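PmbA-related protein (PDB 1VL4) is probably a metallopeptidase of the PmbA/TldD (U62) family and has also been proposed as a modulator of DNA gyrase. Local coordinates at residues E17-D20 with R21-L25; N83-K86 with C87-A91; L247-M250 with F251-M254; K427-Q430 with H431-A434. One frame throughout, in Å; residues are numbered along the deposited sequence.

Contact 1: E17-D20 with R21-L25; sequences EFKD and RLFAL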
loop_
_atom_site.group_PDB
_atom_site.type_symbol
_atom_site.label_atom_id
_atom_site.label_comp_id
_atom_site.label_asym_id
_atom_site.label_seq_id
_atom_site.Cartn_x
_atom_site.Cartn_y
_atom_site.Cartn_z
ATOM N N GLU A 17 -7.565 19.879 -27.477
ATOM C CA GLU A 17 -8.783 20.664 -27.337
ATOM C C GLU A 17 -9.051 20.956 -25.865
ATOM O O GLU A 17 -9.410 22.068 -25.498
ATOM C CB GLU A 17 -9.967 19.908 -27.890
ATOM C CG GLU A 17 -10.042 19.864 -29.417
ATOM C CD GLU A 17 -11.129 18.888 -29.908
ATOM O OE1 GLU A 17 -11.026 17.658 -29.663
ATOM O OE2 GLU A 17 -12.096 19.364 -30.521
ATOM N N PHE A 18 -8.851 19.930 -25.048
ATOM C CA PHE A 18 -9.049 20.007 -23.614
ATOM C C PHE A 18 -8.071 21.050 -23.052
ATOM O O PHE A 18 -8.498 21.995 -22.412
ATOM C CB PHE A 18 -8.859 18.607 -23.015
ATOM C CG PHE A 18 -9.224 18.491 -21.555
ATOM C CD1 PHE A 18 -10.530 18.232 -21.161
ATOM C CD2 PHE A 18 -8.250 18.616 -20.575
ATOM C CE1 PHE A 18 -10.852 18.110 -19.818
ATOM C CE2 PHE A 18 -8.586 18.509 -19.233
ATOM C CZ PHE A 18 -9.862 18.239 -18.865
ATOM N N LYS A 19 -6.781 20.903 -23.354
ATOM C CA LYS A 19 -5.736 21.901 -23.028
ATOM C C LYS A 19 -6.082 23.323 -23.444
ATOM O O LYS A 19 -5.991 24.262 -22.640
ATOM C CB LYS A 19 -4.384 21.478 -23.660
ATOM C CG LYS A 19 -3.273 22.527 -23.618
ATOM C CD LYS A 19 -2.133 22.164 -24.558
ATOM C CE LYS A 19 -1.085 23.253 -24.601
ATOM N NZ LYS A 19 0.276 22.740 -25.036
ATOM N N ASP A 20 -6.540 23.466 -24.685
ATOM C CA ASP A 20 -6.868 24.757 -25.248
ATOM C C ASP A 20 -8.023 25.401 -24.494
ATOM O O ASP A 20 -7.978 26.609 -24.203
ATOM C CB ASP A 20 -7.244 24.621 -26.736
ATOM C CG ASP A 20 -6.036 24.326 -27.639
ATOM O OD1 ASP A 20 -4.862 24.372 -27.185
ATOM O OD2 ASP A 20 -6.277 24.029 -28.821
ATOM N N ARG A 21 -9.060 24.614 -24.201
ATOM C CA ARG A 21 -10.212 25.156 -23.491
ATOM C C ARG A 21 -9.750 25.670 -22.128
ATOM O O ARG A 21 -10.093 26.772 -21.722
ATOM C CB ARG A 21 -11.302 24.088 -23.260
ATOM C CG ARG A 21 -12.183 23.635 -24.465
ATOM C CD ARG A 21 -13.366 24.587 -24.805
ATOM N NE ARG A 21 -14.294 24.960 -23.708
ATOM C CZ ARG A 21 -14.207 26.058 -22.938
ATOM N NH1 ARG A 21 -13.192 26.918 -23.068
ATOM N NH2 ARG A 21 -15.136 26.293 -22.007
ATOM N N LEU A 22 -8.984 24.828 -21.425
ATOM C CA LEU A 22 -8.468 25.165 -20.096
ATOM C C LEU A 22 -7.576 26.406 -20.080
ATOM O O LEU A 22 -7.733 27.260 -19.198
ATOM C CB LEU A 22 -7.684 23.986 -19.518
ATOM C CG LEU A 22 -8.488 22.810 -18.921
ATOM C CD1 LEU A 22 -7.484 21.795 -18.408
ATOM C CD2 LEU A 22 -9.414 23.261 -17.806
ATOM N N PHE A 23 -6.638 26.512 -21.039
ATOM C CA PHE A 23 -5.811 27.721 -21.141
ATOM C C PHE A 23 -6.626 28.991 -21.412
ATOM O O PHE A 23 -6.354 30.052 -20.866
ATOM C CB PHE A 23 -4.755 27.564 -22.232
ATOM C CG PHE A 23 -3.597 26.682 -21.868
ATOM C CD1 PHE A 23 -3.668 25.712 -20.846
ATOM C CD2 PHE A 23 -2.409 26.817 -22.558
ATOM C CE1 PHE A 23 -2.553 24.905 -20.568
ATOM C CE2 PHE A 23 -1.322 26.035 -22.288
ATOM C CZ PHE A 23 -1.374 25.083 -21.303
ATOM N N ALA A 24 -7.642 28.890 -22.252
ATOM C CA ALA A 24 -8.526 30.027 -22.506
ATOM C C ALA A 24 -9.290 30.440 -21.219
ATOM O O ALA A 24 -9.362 31.625 -20.853
ATOM C CB ALA A 24 -9.505 29.653 -23.623
ATOM N N LEU A 25 -9.814 29.450 -20.495
ATOM C CA LEU A 25 -10.446 29.711 -19.199
ATOM C C LEU A 25 -9.517 30.389 -18.227
ATOM O O LEU A 25 -9.931 31.312 -17.536
ATOM C CB LEU A 25 -10.990 28.431 -18.568
ATOM C CG LEU A 25 -12.339 27.972 -19.110
ATOM C CD1 LEU A 25 -12.494 26.488 -18.893
ATOM C CD2 LEU A 25 -13.453 28.745 -18.446
#
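With CG of Lys19 opposite its own amide nitrogen (chi1 170°) and that of Phe23 opposite its carbonyl carbon (chi1 -75°), the lysine methylenes come over one face of the phenyl ring. Lys19 CG lies 4.0 Å from the Phe23 ring centroid, 15° off the normal, in a CH-pi contact, and farther out Lys19 CE reaches Phe23 CE2 at 3.6 Å. Lys19 NZ is hydrogen-bonded to Thr166 OG1. A serine in place of Phe23 would probably leave the aliphatic part of Lys19 without its flat support and freer to turn. One residue earlier on the helix, Phe18 and Leu22 touch obliquely through CE2 and CD1, 3.6 Å apart, and both side chains also rest on Ile65. Four successive i to i+4 backbone hydrogen bonds, from Arg21 N to Glu17 O (2.9 Å) through to Ala24 N to Asp20 O (3.0 Å), fix the spacing of these pairs. Phe18, Leu22 and Phe23 lie against strands 32-48 and 51-69, the Lys19 methylenes join them on Ile35, and Asp20 and Arg21 are exposed, the division of an amphipathic alpha-helix lying on an antiparallel sheet.

Contact 2: N83-K86 with C87-A91; sequences NPEK and CFEEA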
loop_
_atom_site.group_PDB
_atom_site.type_symbol
_atom_site.label_atom_id
_atom_site.label_comp_id
_atom_site.label_asym_id
_atom_site.label_seq_id
_atom_site.Cartn_x
_atom_site.Cartn_y
_atom_site.Cartn_z
ATOM N N ASN A 83 -15.448 17.787 -20.156
ATOM C CA ASN A 83 -15.969 18.932 -19.427
ATOM C C ASN A 83 -14.812 19.736 -18.845
ATOM O O ASN A 83 -14.642 19.782 -17.630
ATOM C CB ASN A 83 -16.924 18.500 -18.275
ATOM C CG ASN A 83 -18.226 17.812 -18.765
ATOM O OD1 ASN A 83 -19.275 18.438 -18.853
ATOM N ND2 ASN A 83 -18.157 16.526 -19.010
ATOM N N PRO A 84 -14.017 20.376 -19.710
ATOM C CA PRO A 84 -12.923 21.181 -19.157
ATOM C C PRO A 84 -13.402 22.326 -18.268
ATOM O O PRO A 84 -12.710 22.686 -17.316
ATOM C CB PRO A 84 -12.204 21.709 -20.410
ATOM C CG PRO A 84 -13.285 21.660 -21.512
ATOM C CD PRO A 84 -14.062 20.433 -21.188
ATOM N N GLU A 85 -14.547 22.917 -18.562
ATOM C CA GLU A 85 -14.963 24.044 -17.756
ATOM C C GLU A 85 -15.374 23.599 -16.349
ATOM O O GLU A 85 -15.054 24.279 -15.381
ATOM C CB GLU A 85 -16.047 24.880 -18.400
ATOM C CG GLU A 85 -16.494 25.994 -17.449
ATOM C CD GLU A 85 -17.353 27.048 -18.105
ATOM O OE1 GLU A 85 -18.545 26.767 -18.393
ATOM O OE2 GLU A 85 -16.834 28.171 -18.299
ATOM N N LYS A 86 -16.050 22.457 -16.232
ATOM C CA LYS A 86 -16.343 21.869 -14.917
ATOM C C LYS A 86 -15.077 21.514 -14.167
ATOM O O LYS A 86 -14.950 21.829 -12.990
ATOM C CB LYS A 86 -17.280 20.645 -15.038
ATOM C CG LYS A 86 -18.631 21.079 -15.535
ATOM C CD LYS A 86 -19.658 19.957 -15.764
ATOM C CE LYS A 86 -20.952 20.571 -16.336
ATOM N NZ LYS A 86 -22.180 19.972 -15.763
ATOM N N CYS A 87 -14.137 20.863 -14.843
ATOM C CA CYS A 87 -12.822 20.581 -14.268
ATOM C C CYS A 87 -12.082 21.835 -13.756
ATOM O O CYS A 87 -11.537 21.838 -12.649
ATOM C CB CYS A 87 -11.948 19.937 -15.302
ATOM S SG CYS A 87 -12.430 18.242 -15.661
ATOM N N PHE A 88 -12.064 22.880 -14.583
ATOM C CA PHE A 88 -11.440 24.120 -14.228
ATOM C C PHE A 88 -12.133 24.743 -13.025
ATOM O O PHE A 88 -11.479 25.149 -12.061
ATOM C CB PHE A 88 -11.420 25.062 -15.449
ATOM C CG PHE A 88 -10.941 26.446 -15.141
ATOM C CD1 PHE A 88 -11.841 27.411 -14.724
ATOM C CD2 PHE A 88 -9.583 26.780 -15.262
ATOM C CE1 PHE A 88 -11.438 28.715 -14.437
ATOM C CE2 PHE A 88 -9.166 28.078 -14.971
ATOM C CZ PHE A 88 -10.104 29.046 -14.556
ATOM N N GLU A 89 -13.454 24.807 -13.066
ATOM C CA GLU A 89 -14.217 25.404 -11.983
ATOM C C GLU A 89 -14.004 24.644 -10.657
ATOM O O GLU A 89 -13.949 25.247 -9.581
ATOM C CB GLU A 89 -15.708 25.500 -12.346
ATOM C CG GLU A 89 -16.049 26.465 -13.527
ATOM C CD GLU A 89 -15.655 27.950 -13.317
ATOM O OE1 GLU A 89 -15.396 28.379 -12.162
ATOM O OE2 GLU A 89 -15.625 28.698 -14.333
ATOM N N GLU A 90 -13.832 23.336 -10.748
ATOM C CA GLU A 90 -13.546 22.507 -9.580
ATOM C C GLU A 90 -12.183 22.859 -8.997
ATOM O O GLU A 90 -12.038 23.061 -7.794
ATOM C CB GLU A 90 -13.617 21.037 -9.980
ATOM C CG GLU A 90 -13.550 20.058 -8.836
ATOM C CD GLU A 90 -14.788 20.034 -7.928
ATOM O OE1 GLU A 90 -15.802 20.725 -8.152
ATOM O OE2 GLU A 90 -14.702 19.324 -6.929
ATOM N N ALA A 91 -11.174 22.989 -9.851
ATOM C CA ALA A 91 -9.798 23.326 -9.390
ATOM C C ALA A 91 -9.800 24.723 -8.788
ATOM O O ALA A 91 -9.159 24.968 -7.766
ATOM C CB ALA A 91 -8.814 23.266 -10.528
#
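Phe88 and Pro84 meet closely on the first turn of helix 84-93, where Phe88 CB lies 3.3 Å from Pro84 O. Phe88 N takes the same oxygen in a hydrogen bond of 2.8 Å, so bond and packing converge on one carbonyl. Cys87 N is hydrogen-bonded to Asn83 O at 3.0 Å in an almost straight bond (175° at the hydrogen). Asn83 occupies the N-cap position, but its side-chain amide makes no capping bond; its backbone oxygen accepts the bond from Cys87 N. Glu89 is tight as well: with CG opposite its carbonyl carbon (chi1 -66°), that atom is set 3.0 Å from Glu85 O, and the bend at chi2 then turns the carboxylate. The outer side is looser. Glu85 and Glu89 run side by side and point the same way, meeting through their CG atoms at 4.0 Å. Their carboxylates are turned 61° apart, with Glu85 OE2 4.2 Å from Glu89 OE2; this proximity of like charges is probably eased by solvent, since Glu85 is exposed. Lys86 likewise lies on the exposed side. Inward, Cys87 rests on Ile65 of strand 51-69 and Phe76 of strand 72-78, while Phe88 touches Val67 and, on the neighbouring helix 15-29, Leu22 and Asn29.

Contact 3: L247-M250 with F251-M254; sequences LMEM and FIPM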
loop_
_atom_site.group_PDB
_atom_site.type_symbol
_atom_site.label_atom_id
_atom_site.label_comp_id
_atom_site.label_asym_id
_atom_site.label_seq_id
_atom_site.Cartn_x
_atom_site.Cartn_y
_atom_site.Cartn_z
ATOM N N LEU A 247 19.284 -0.959 1.080
ATOM C CA LEU A 247 19.635 -0.182 2.237
ATOM C C LEU A 247 19.752 1.287 1.904
ATOM O O LEU A 247 19.273 2.133 2.680
ATOM C CB LEU A 247 20.939 -0.719 2.871
ATOM C CG LEU A 247 21.272 -0.086 4.237
ATOM C CD1 LEU A 247 20.191 -0.378 5.267
ATOM C CD2 LEU A 247 22.573 -0.607 4.737
ATOM N N MET A 248 20.325 1.588 0.727
ATOM C CA MET A 248 20.526 2.955 0.251
ATOM C C MET A 248 19.224 3.746 0.163
ATOM O O MET A 248 19.245 4.968 0.097
ATOM C CB MET A 248 21.084 2.967 -1.188
ATOM C CG MET A 248 22.528 2.760 -1.317
ATOM S SD MET A 248 22.861 2.532 -3.085
ATOM C CE MET A 248 22.676 4.136 -3.820
ATOM N N GLU A 249 18.109 3.060 -0.018
ATOM C CA GLU A 249 16.835 3.746 -0.082
ATOM C C GLU A 249 16.560 4.591 1.136
ATOM O O GLU A 249 15.853 5.605 1.032
ATOM C CB GLU A 249 15.697 2.741 -0.277
ATOM C CG GLU A 249 15.919 2.028 -1.612
ATOM C CD GLU A 249 14.663 1.853 -2.345
ATOM O OE1 GLU A 249 13.936 0.910 -1.965
ATOM O OE2 GLU A 249 14.402 2.682 -3.260
ATOM N N MET A 250 17.122 4.208 2.285
ATOM C CA MET A 250 16.901 5.010 3.500
ATOM C C MET A 250 17.655 6.357 3.478
ATOM O O MET A 250 17.426 7.236 4.307
ATOM C CB MET A 250 17.202 4.176 4.730
ATOM C CG MET A 250 18.667 4.152 5.189
ATOM S SD MET A 250 18.798 3.166 6.713
ATOM C CE MET A 250 18.089 4.252 7.962
ATOM N N PHE A 251 18.526 6.535 2.491
ATOM C CA PHE A 251 19.223 7.800 2.312
ATOM C C PHE A 251 18.325 8.835 1.619
ATOM O O PHE A 251 18.530 10.033 1.724
ATOM C CB PHE A 251 20.466 7.540 1.472
ATOM C CG PHE A 251 21.474 8.657 1.488
ATOM C CD1 PHE A 251 21.960 9.161 2.676
ATOM C CD2 PHE A 251 21.939 9.190 0.305
ATOM C CE1 PHE A 251 22.904 10.211 2.671
ATOM C CE2 PHE A 251 22.879 10.200 0.287
ATOM C CZ PHE A 251 23.373 10.708 1.467
ATOM N N ILE A 252 17.319 8.361 0.917
ATOM C CA ILE A 252 16.544 9.234 0.024
ATOM C C ILE A 252 15.757 10.335 0.796
ATOM O O ILE A 252 15.913 11.518 0.481
ATOM C CB ILE A 252 15.683 8.401 -0.938
ATOM C CG1 ILE A 252 16.573 7.764 -2.020
ATOM C CG2 ILE A 252 14.555 9.270 -1.540
ATOM C CD1 ILE A 252 15.831 6.747 -2.962
ATOM N N PRO A 253 14.986 9.965 1.843
ATOM C CA PRO A 253 14.365 11.033 2.656
ATOM C C PRO A 253 15.353 12.024 3.304
ATOM O O PRO A 253 15.036 13.208 3.461
ATOM C CB PRO A 253 13.570 10.259 3.719
ATOM C CG PRO A 253 13.428 8.848 3.208
ATOM C CD PRO A 253 14.614 8.615 2.314
ATOM N N MET A 254 16.567 11.567 3.641
ATOM C CA MET A 254 17.589 12.428 4.277
ATOM C C MET A 254 18.056 13.580 3.407
ATOM O O MET A 254 18.416 14.656 3.902
ATOM C CB MET A 254 18.839 11.613 4.652
ATOM C CG MET A 254 18.516 10.344 5.390
ATOM S SD MET A 254 20.003 9.549 5.972
ATOM C CE MET A 254 19.257 8.256 6.955
#
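Phe251 and Met248 are joined in a 3-10 turn that links helix 241-247 to the short, weakly bonded helix 252-255. Phe251 N donates to Met248 O at 3.0 Å, and Ile252 N to Glu249 O at 3.1 Å. Both are i to i+3 bonds in which the donor stands well above the carbonyl plane, 58° out of it for Phe251, consistent with the tight winding of a 3-10 turn. Next come the side chains. Phe251 CB lies 3.2 Å from Met248 O, and Ile252 CB sits 3.4 Å from Glu249 O. Pro253 has no N-H to donate, and its CD lies 3.5 Å from Glu249 O. Met250 holds CG between its backbone nitrogen and carbonyl carbon (chi1 86°), a crowded position, and its side chain packs on Phe412 of helix 412-417.

The second shell sets the turn between several elements. Phe251 and Ile252 rest on Leu346 of strand 345-348, with Leu416 against Phe251 as well. Met248 meets Thr432 and Ala434 of strand 432-434. Ser380 OG is hydrogen-bonded to Met250 O. That oxygen also has a methyl close by: Met254, fully extended beyond CG, lays its CE 3.4 Å from Met250 O, while the two methionine methyls, Met250 CE and Met254 CE, are 4.3 Å apart.

Contact 4: K427-Q430 with H431-A434; sequences KVSQ and HTIA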
loop_
_atom_site.group_PDB
_atom_site.type_symbol
_atom_site.label_atom_id
_atom_site.label_comp_id
_atom_site.label_asym_id
_atom_site.label_seq_id
_atom_site.Cartn_x
_atom_site.Cartn_y
_atom_site.Cartn_z
ATOM N N LYS A 427 25.079 -2.839 -9.896
ATOM C CA LYS A 427 23.791 -3.400 -10.205
ATOM C C LYS A 427 22.753 -2.275 -10.078
ATOM O O LYS A 427 22.866 -1.378 -9.244
ATOM C CB LYS A 427 23.436 -4.567 -9.271
ATOM C CG LYS A 427 22.111 -5.250 -9.592
ATOM C CD LYS A 427 21.963 -6.595 -8.968
ATOM C CE LYS A 427 20.531 -7.146 -9.067
ATOM N NZ LYS A 427 20.065 -7.476 -10.435
ATOM N N VAL A 428 21.720 -2.355 -10.905
ATOM C CA VAL A 428 20.671 -1.334 -10.936
ATOM C C VAL A 428 19.379 -1.857 -10.278
ATOM O O VAL A 428 18.971 -3.023 -10.479
ATOM C CB VAL A 428 20.413 -0.927 -12.420
ATOM C CG1 VAL A 428 19.194 0.025 -12.523
ATOM C CG2 VAL A 428 21.546 -0.292 -12.975
ATOM N N SER A 429 18.719 -1.016 -9.477
ATOM C CA SER A 429 17.427 -1.338 -8.951
ATOM C C SER A 429 16.464 -0.253 -9.466
ATOM O O SER A 429 16.743 0.403 -10.470
ATOM C CB SER A 429 17.454 -1.367 -7.407
ATOM O OG SER A 429 16.296 -1.964 -6.899
ATOM N N GLN A 430 15.380 -0.025 -8.743
ATOM C CA GLN A 430 14.326 0.871 -9.186
ATOM C C GLN A 430 14.719 2.315 -9.162
ATOM O O GLN A 430 14.470 3.044 -10.131
ATOM C CB GLN A 430 13.061 0.677 -8.336
ATOM C CG GLN A 430 12.436 -0.689 -8.580
ATOM C CD GLN A 430 10.965 -0.731 -8.189
ATOM O OE1 GLN A 430 10.414 0.241 -7.648
ATOM N NE2 GLN A 430 10.318 -1.844 -8.489
ATOM N N HIS A 431 15.299 2.736 -8.042
ATOM C CA HIS A 431 15.703 4.115 -7.853
ATOM C C HIS A 431 17.150 4.246 -7.353
ATOM O O HIS A 431 17.628 5.336 -7.109
ATOM C CB HIS A 431 14.737 4.779 -6.862
ATOM C CG HIS A 431 13.292 4.448 -7.118
ATOM N ND1 HIS A 431 12.552 5.050 -8.121
ATOM C CD2 HIS A 431 12.468 3.537 -6.536
ATOM C CE1 HIS A 431 11.329 4.544 -8.125
ATOM N NE2 HIS A 431 11.251 3.618 -7.179
ATOM N N THR A 432 17.815 3.118 -7.156
ATOM C CA THR A 432 19.178 3.067 -6.654
ATOM C C THR A 432 20.013 2.186 -7.580
ATOM O O THR A 432 19.509 1.308 -8.298
ATOM C CB THR A 432 19.243 2.547 -5.204
ATOM O OG1 THR A 432 18.611 1.277 -5.105
ATOM C CG2 THR A 432 18.561 3.487 -4.229
ATOM N N ILE A 433 21.310 2.482 -7.608
ATOM C CA ILE A 433 22.307 1.768 -8.378
ATOM C C ILE A 433 23.568 1.701 -7.565
ATOM O O ILE A 433 23.981 2.720 -7.003
ATOM C CB ILE A 433 22.639 2.555 -9.619
ATOM C CG1 ILE A 433 21.352 2.771 -10.462
ATOM C CG2 ILE A 433 23.802 1.909 -10.381
ATOM C CD1 ILE A 433 21.645 3.531 -11.739
ATOM N N ALA A 434 24.186 0.532 -7.492
ATOM C CA ALA A 434 25.319 0.370 -6.589
ATOM C C ALA A 434 26.114 -0.862 -6.856
ATOM O O ALA A 434 25.561 -1.852 -7.290
ATOM C CB ALA A 434 24.854 0.349 -5.110
#
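Val428 and Ile433 lie side by side as a non-hydrogen-bonded pair in a short antiparallel hairpin. Val428 CG2 is 4.0 Å from Ile433 CG1, which stands opposite the isoleucine's carbonyl carbon (chi1 -59°) and runs alongside both valine methyls. Next to them Lys427 and Ala434 form the hydrogen-bonded pair, with Lys427 N to Ala434 O at 2.8 Å and Ala434 N to Lys427 O at 2.9 Å. Ser429 N closes the hairpin on Thr432 O (2.7 Å), leaving Gln430 and His431 at the turn. Here Gln430 CB sits over one face of the imidazole, 3.8 Å from the His431 ring centroid in a CH-pi contact, and the amide and ring planes stand 75° apart. An alanine at His431 is likely to strip Gln430 CB of this flat partner and leave the glutamine chain freer to swing. Thr432 OG1, between its own nitrogen and carbonyl carbon (chi1 56°), is hydrogen-bonded to Leu245 O. Lys427, bent at chi4, hydrogen-bonds Tyr199 O through NZ and makes cation-pi contacts with Tyr199 and Trp198. Strand 427-428 is outermost in its sheet within this chain; on its other side strand 432-434 pairs in parallel with strand 345-348, and helix 241-247 packs against Lys427 and Ser429.

How the contacts relate
The four contacts form two neighbouring pairs at separate places in the chain. Contacts 1 and 2, with centres about 10 Å apart, lie on helices 15-29 and 84-93, which pack together on the long antiparallel sheet: Leu22 CD2 packs 3.6 Å from Phe88 CB, and Arg21 CB equally close to Pro84 CG. Contacts 3 and 4, about 12 Å apart between centres, both lie in the C-terminal family region near the middle of the chain, where Met248 SD meets Ala434 CB at 3.6 Å. The two pairs do not touch: centres are some 39 to 40 Å apart, and nearest atoms at least about 27 Å. None can be tied to a catalytic site by its geometry alone.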